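Local coordinates for HdaB,HdaA (Adhesin), HUS-associated diffuse adherence (Escherichia coli, PDB 5D55), which forms the minor tip subunit of the Hda (AAF/IV) chaperone-usher pilus and probably contributes to cell adhesion and biofilm formation by enteroaggregative Escherichia coli, at residues V30-G35 with Y120-S125; F46-N51 with S103-E108. All blocks are in the same frame, centred on the assembly; numbering follows the deposited sequence. Where two conformers were deposited one is given.

Contact 1: V30-G35 with Y120-S125; sequences VKLATG and YLFSVS
Ala33 and Phe122 mark the closest approach of the two backbones, with Ala33 CA 8.5 Å from Phe122 CA. Residues 30-35 and 120-125, both HdaB, run in the same general direction in two separate sheets, so mainly side chains fill the space between them. A classic beta bulge breaks the alternation of the first strand: Leu32 and Ala33 both stand opposite Ile107 of the adjoining strand, and both turn their CB atoms toward Phe122. The phenylalanine reaches across with CG beside its own backbone N (chi1 -48°), bringing the CD2-CE2-CZ rim up to the first strand. Ala33 CB sits at the edge, near the ring plane, 4.0 Å from Phe122 CD2. The Leu32 and Phe122 side chains cross at about a right angle; Leu32 CD1, oblique to the ring, lies 3.6 Å from Phe122 CZ. The one backbone atom involved, Leu32 O, meets the edge in the ring plane. The cluster extends to Leu16 and Ile76 around Phe122. Strand 31-38 lies between 13-18 and 102-109, whereas 120-125 pairs antiparallel with a strand of the second subunit, whose Val153 and Ile147, in the HdaA segment fused to HdaB in this construct, pack on Tyr120 and Val124.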
loop_
_atom_site.group_PDB
_atom_site.type_symbol
_atom_site.label_atom_id
_atom_site.label_comp_id
_atom_site.label_asym_id
_atom_site.label_seq_id
_atom_site.Cartn_x
_atom_site.Cartn_y
_atom_site.Cartn_z
ATOM N N VAL B 30 -14.105 5.352 -28.050
ATOM C CA VAL B 30 -13.509 6.669 -28.344
ATOM C C VAL B 30 -12.786 7.213 -27.105
ATOM O O VAL B 30 -13.363 7.263 -26.016
ATOM C CB VAL B 30 -14.561 7.681 -28.878
ATOM C CG1 VAL B 30 -14.029 9.107 -28.845
ATOM C CG2 VAL B 30 -14.990 7.304 -30.292
ATOM N N LYS B 31 -11.525 7.610 -27.280
ATOM C CA LYS B 31 -10.683 8.045 -26.160
ATOM C C LYS B 31 -10.977 9.491 -25.782
ATOM O O LYS B 31 -10.867 10.398 -26.620
ATOM C CB LYS B 31 -9.199 7.862 -26.496
ATOM C CG LYS B 31 -8.775 6.412 -26.696
ATOM C CD LYS B 31 -7.457 6.333 -27.463
ATOM C CE LYS B 31 -6.851 4.935 -27.400
ATOM N NZ LYS B 31 -5.558 4.903 -28.170
ATOM N N LEU B 32 -11.350 9.695 -24.524
ATOM C CA LEU B 32 -11.703 11.018 -24.008
ATOM C C LEU B 32 -10.605 11.622 -23.121
ATOM O O LEU B 32 -10.584 12.841 -22.895
ATOM C CB LEU B 32 -12.995 10.958 -23.200
ATOM C CG LEU B 32 -14.270 10.417 -23.855
ATOM C CD1 LEU B 32 -15.329 10.297 -22.801
ATOM C CD2 LEU B 32 -14.743 11.304 -24.998
ATOM N N ALA B 33 -9.723 10.760 -22.614
ATOM C CA ALA B 33 -8.546 11.165 -21.822
ATOM C C ALA B 33 -7.470 10.083 -21.836
ATOM O O ALA B 33 -7.774 8.898 -21.995
ATOM C CB ALA B 33 -8.943 11.494 -20.382
ATOM N N THR B 34 -6.217 10.496 -21.658
ATOM C CA THR B 34 -5.071 9.577 -21.646
ATOM C C THR B 34 -4.434 9.597 -20.273
ATOM O O THR B 34 -4.075 10.663 -19.757
ATOM C CB THR B 34 -4.000 9.972 -22.686
ATOM O OG1 THR B 34 -4.603 10.105 -23.976
ATOM C CG2 THR B 34 -2.843 8.934 -22.738
ATOM N N GLY B 35 -4.307 8.417 -19.678
ATOM C CA GLY B 35 -3.783 8.299 -18.337
ATOM C C GLY B 35 -2.459 7.563 -18.309
ATOM O O GLY B 35 -2.096 6.875 -19.251
ATOM N N TYR B 120 -17.640 17.514 -18.430
ATOM C CA TYR B 120 -17.675 16.246 -17.722
ATOM C C TYR B 120 -16.349 16.024 -17.002
ATOM O O TYR B 120 -15.293 16.069 -17.627
ATOM C CB TYR B 120 -17.902 15.105 -18.719
ATOM C CG TYR B 120 -19.254 15.131 -19.394
ATOM C CD1 TYR B 120 -20.320 14.396 -18.873
ATOM C CD2 TYR B 120 -19.477 15.893 -20.547
ATOM C CE1 TYR B 120 -21.578 14.401 -19.485
ATOM C CE2 TYR B 120 -20.744 15.910 -21.165
ATOM C CZ TYR B 120 -21.787 15.154 -20.619
ATOM O OH TYR B 120 -23.043 15.142 -21.209
ATOM N N LEU B 121 -16.417 15.762 -15.703
ATOM C CA LEU B 121 -15.226 15.565 -14.876
ATOM C C LEU B 121 -14.911 14.078 -14.643
ATOM O O LEU B 121 -15.742 13.328 -14.106
ATOM C CB LEU B 121 -15.398 16.298 -13.544
ATOM C CG LEU B 121 -14.226 16.229 -12.566
ATOM C CD1 LEU B 121 -13.169 17.269 -12.911
ATOM C CD2 LEU B 121 -14.710 16.387 -11.125
ATOM N N PHE B 122 -13.727 13.649 -15.077
ATOM C CA PHE B 122 -13.278 12.276 -14.846
ATOM C C PHE B 122 -12.344 12.245 -13.642
ATOM O O PHE B 122 -11.389 13.032 -13.583
ATOM C CB PHE B 122 -12.502 11.712 -16.039
ATOM C CG PHE B 122 -13.152 11.916 -17.383
ATOM C CD1 PHE B 122 -14.532 11.824 -17.554
ATOM C CD2 PHE B 122 -12.355 12.126 -18.494
ATOM C CE1 PHE B 122 -15.103 11.986 -18.815
ATOM C CE2 PHE B 122 -12.908 12.293 -19.751
ATOM C CZ PHE B 122 -14.289 12.221 -19.910
ATOM N N SER B 123 -12.613 11.338 -12.701
ATOM C CA SER B 123 -11.743 11.091 -11.550
ATOM C C SER B 123 -11.327 9.637 -11.579
ATOM O O SER B 123 -12.185 8.748 -11.683
ATOM C CB SER B 123 -12.464 11.372 -10.233
ATOM O OG SER B 123 -11.706 10.913 -9.122
ATOM N N VAL B 124 -10.022 9.395 -11.490
ATOM C CA VAL B 124 -9.494 8.022 -11.482
ATOM C C VAL B 124 -8.501 7.855 -10.341
ATOM O O VAL B 124 -7.873 8.828 -9.891
ATOM C CB VAL B 124 -8.818 7.622 -12.836
ATOM C CG1 VAL B 124 -9.838 7.653 -13.984
ATOM C CG2 VAL B 124 -7.668 8.547 -13.139
ATOM N N SER B 125 -8.386 6.623 -9.856
ATOM C CA SER B 125 -7.424 6.301 -8.819
ATOM C C SER B 125 -6.659 5.067 -9.265
ATOM O O SER B 125 -7.114 4.328 -10.148
ATOM C CB SER B 125 -8.110 6.068 -7.472
ATOM O OG SER B 125 -8.689 7.263 -7.007
#

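Contact 2: F46-N51 with S103-E108; sequences FRVWIN and SIFYIE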
loop_
_atom_site.group_PDB
_atom_site.type_symbol
_atom_site.label_atom_id
_atom_site.label_comp_id
_atom_site.label_asym_id
_atom_site.label_seq_id
_atom_site.Cartn_x
_atom_site.Cartn_y
_atom_site.Cartn_z
ATOM N N PHE B 46 -0.406 -3.332 -12.264
ATOM C CA PHE B 46 -1.091 -2.102 -11.895
ATOM C C PHE B 46 -2.582 -2.376 -11.799
ATOM O O PHE B 46 -3.089 -3.298 -12.451
ATOM C CB PHE B 46 -0.873 -1.012 -12.957
ATOM C CG PHE B 46 0.569 -0.564 -13.121
ATOM C CD1 PHE B 46 1.036 0.567 -12.468
ATOM C CD2 PHE B 46 1.445 -1.257 -13.954
ATOM C CE1 PHE B 46 2.363 1.013 -12.644
ATOM C CE2 PHE B 46 2.766 -0.828 -14.131
ATOM C CZ PHE B 46 3.228 0.307 -13.470
ATOM N N ARG B 47 -3.264 -1.558 -10.997
ATOM C CA ARG B 47 -4.713 -1.542 -10.881
ATOM C C ARG B 47 -5.201 -0.089 -10.942
ATOM O O ARG B 47 -4.676 0.774 -10.230
ATOM C CB ARG B 47 -5.110 -2.165 -9.543
ATOM C CG ARG B 47 -6.591 -2.404 -9.349
ATOM C CD ARG B 47 -6.852 -2.945 -7.950
ATOM N NE ARG B 47 -8.266 -3.221 -7.718
ATOM C CZ ARG B 47 -8.750 -3.802 -6.620
ATOM N NH1 ARG B 47 -7.934 -4.172 -5.639
ATOM N NH2 ARG B 47 -10.055 -4.016 -6.503
ATOM N N VAL B 48 -6.190 0.180 -11.795
ATOM C CA VAL B 48 -6.752 1.534 -11.967
ATOM C C VAL B 48 -8.280 1.433 -11.952
ATOM O O VAL B 48 -8.838 0.430 -12.402
ATOM C CB VAL B 48 -6.290 2.156 -13.314
ATOM C CG1 VAL B 48 -6.994 3.473 -13.600
ATOM C CG2 VAL B 48 -4.775 2.369 -13.315
ATOM N N TRP B 49 -8.949 2.463 -11.434
ATOM C CA TRP B 49 -10.409 2.510 -11.440
ATOM C C TRP B 49 -10.945 3.932 -11.535
ATOM O O TRP B 49 -10.264 4.887 -11.169
ATOM C CB TRP B 49 -11.008 1.813 -10.209
ATOM C CG TRP B 49 -10.576 2.397 -8.885
ATOM C CD1 TRP B 49 -11.249 3.331 -8.137
ATOM C CD2 TRP B 49 -9.384 2.072 -8.144
ATOM N NE1 TRP B 49 -10.550 3.608 -6.989
ATOM C CE2 TRP B 49 -9.403 2.851 -6.962
ATOM C CE3 TRP B 49 -8.306 1.199 -8.368
ATOM C CZ2 TRP B 49 -8.388 2.787 -6.002
ATOM C CZ3 TRP B 49 -7.290 1.135 -7.421
ATOM C CH2 TRP B 49 -7.337 1.927 -6.248
ATOM N N ILE B 50 -12.172 4.041 -12.027
ATOM C CA ILE B 50 -12.896 5.309 -12.090
ATOM C C ILE B 50 -13.661 5.562 -10.791
ATOM O O ILE B 50 -14.333 4.668 -10.266
ATOM C CB ILE B 50 -13.884 5.320 -13.277
ATOM C CG1 ILE B 50 -13.134 5.107 -14.595
ATOM C CG2 ILE B 50 -14.702 6.639 -13.284
ATOM C CD1 ILE B 50 -14.036 4.793 -15.825
ATOM N N ASN B 51 -13.546 6.782 -10.267
ATOM C CA ASN B 51 -14.345 7.188 -9.127
ATOM C C ASN B 51 -15.632 7.833 -9.610
ATOM O O ASN B 51 -15.696 9.046 -9.826
ATOM C CB ASN B 51 -13.568 8.148 -8.227
ATOM C CG ASN B 51 -12.217 7.595 -7.809
ATOM O OD1 ASN B 51 -11.177 8.168 -8.137
ATOM N ND2 ASN B 51 -12.222 6.470 -7.096
ATOM N N SER B 103 2.679 2.443 -17.081
ATOM C CA SER B 103 1.579 1.924 -17.896
ATOM C C SER B 103 0.622 3.037 -18.324
ATOM O O SER B 103 0.217 3.864 -17.493
ATOM C CB SER B 103 0.779 0.878 -17.108
ATOM O OG SER B 103 1.424 -0.377 -17.095
ATOM N N ILE B 104 0.228 3.020 -19.596
ATOM C CA ILE B 104 -0.763 3.940 -20.140
ATOM C C ILE B 104 -2.153 3.298 -20.087
ATOM O O ILE B 104 -2.296 2.094 -20.331
ATOM C CB ILE B 104 -0.429 4.309 -21.617
ATOM C CG1 ILE B 104 0.930 5.014 -21.709
ATOM C CG2 ILE B 104 -1.550 5.178 -22.261
ATOM C CD1 ILE B 104 0.992 6.354 -21.028
ATOM N N PHE B 105 -3.162 4.103 -19.760
ATOM C CA PHE B 105 -4.557 3.703 -19.863
ATOM C C PHE B 105 -5.357 4.869 -20.461
ATOM O O PHE B 105 -4.813 5.980 -20.620
ATOM C CB PHE B 105 -5.109 3.280 -18.486
ATOM C CG PHE B 105 -5.128 4.392 -17.460
ATOM C CD1 PHE B 105 -6.259 5.201 -17.303
ATOM C CD2 PHE B 105 -4.009 4.644 -16.670
ATOM C CE1 PHE B 105 -6.273 6.226 -16.366
ATOM C CE2 PHE B 105 -4.014 5.662 -15.730
ATOM C CZ PHE B 105 -5.137 6.459 -15.577
ATOM N N TYR B 106 -6.627 4.625 -20.797
ATOM C CA TYR B 106 -7.504 5.673 -21.328
ATOM C C TYR B 106 -8.857 5.702 -20.630
ATOM O O TYR B 106 -9.300 4.697 -20.060
ATOM C CB TYR B 106 -7.709 5.521 -22.845
ATOM C CG TYR B 106 -6.418 5.396 -23.628
ATOM C CD1 TYR B 106 -5.771 6.522 -24.123
ATOM C CD2 TYR B 106 -5.841 4.146 -23.856
ATOM C CE1 TYR B 106 -4.570 6.408 -24.828
ATOM C CE2 TYR B 106 -4.663 4.016 -24.556
ATOM C CZ TYR B 106 -4.026 5.153 -25.043
ATOM O OH TYR B 106 -2.847 5.031 -25.745
ATOM N N ILE B 107 -9.500 6.868 -20.654
ATOM C CA ILE B 107 -10.919 6.947 -20.368
ATOM C C ILE B 107 -11.561 6.870 -21.741
ATOM O O ILE B 107 -11.207 7.638 -22.649
ATOM C CB ILE B 107 -11.331 8.279 -19.673
ATOM C CG1 ILE B 107 -10.570 8.513 -18.356
ATOM C CG2 ILE B 107 -12.864 8.351 -19.495
ATOM C CD1 ILE B 107 -10.953 7.549 -17.224
ATOM N N GLU B 108 -12.454 5.902 -21.920
ATOM C CA GLU B 108 -13.097 5.693 -23.218
ATOM C C GLU B 108 -14.605 5.731 -23.088
ATOM O O GLU B 108 -15.149 5.403 -22.034
ATOM C CB GLU B 108 -12.670 4.363 -23.832
ATOM C CG GLU B 108 -11.168 4.279 -24.133
ATOM C CD GLU B 108 -10.771 2.998 -24.845
ATOM O OE1 GLU B 108 -11.612 2.075 -24.956
ATOM O OE2 GLU B 108 -9.612 2.918 -25.301
#
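Val48 sets its two methyls on one face of the Phe105 ring: CG1 is almost over the middle, 4.0 Å from the centroid of Phe105 and only 11° off the normal, a CH-pi contact. With that methyl anti to the backbone N, CG2 reaches the CD2-CE2 rim on the same face, 4.1 Å from Phe105 CD2. Phe105 has its CG between backbone N and carbonyl carbon (chi1 63°), which swings the ring toward 46-50; the turn about CB-CG then presents the face. Strands 46-50 and 103-108, both HdaB, point nearly the same way, 21° apart with axes 9.6 Å from each other, and belong to opposite sheets of the beta sandwich, consistent with the Ig-like fold of chaperone-usher pilus subunits. At one end the ring comes instead from 46-51: Ser103 CB sits over the Phe46 face, offset toward the rim, 4.1 Å from the centroid of Phe46. In the conformer described, Ser103 OG is hydrogen-bonded to Asn96 ND2 and lies 3.3 Å from Phe46 CD2. The same phenylalanine packs on Cys39 and Cys128, which form a disulfide. At the opposite end Ile50 and Ile107 cross obliquely, Ile50 CG1 4.2 Å from Ile107 CD1, with Ile76 and Ile78 packed against both.

Contacts 1 and 2 are both buried, and each joins the same two sheets through different strands. Strands 31-38 and 102-109 are neighbours in one sheet, 45-50 and 118-132 in the other, so the contacts lie side by side, their centres about 8 Å apart. Backbone bonds probably tie them within each sheet: Gly35 N to Phe105 O at 2.7 Å and Asn51 N to Ser123 O at 2.8 Å. Between sheets, Val124 CG1 meets Ile107 CD1 at 3.4 Å. Contact 2, nearer the middle of the chain, has three successive pairs, two with carbon over a ring face and one aliphatic; contact 1 buries about half the area around a single ring, Phe122, on a strand bordered by the second subunit.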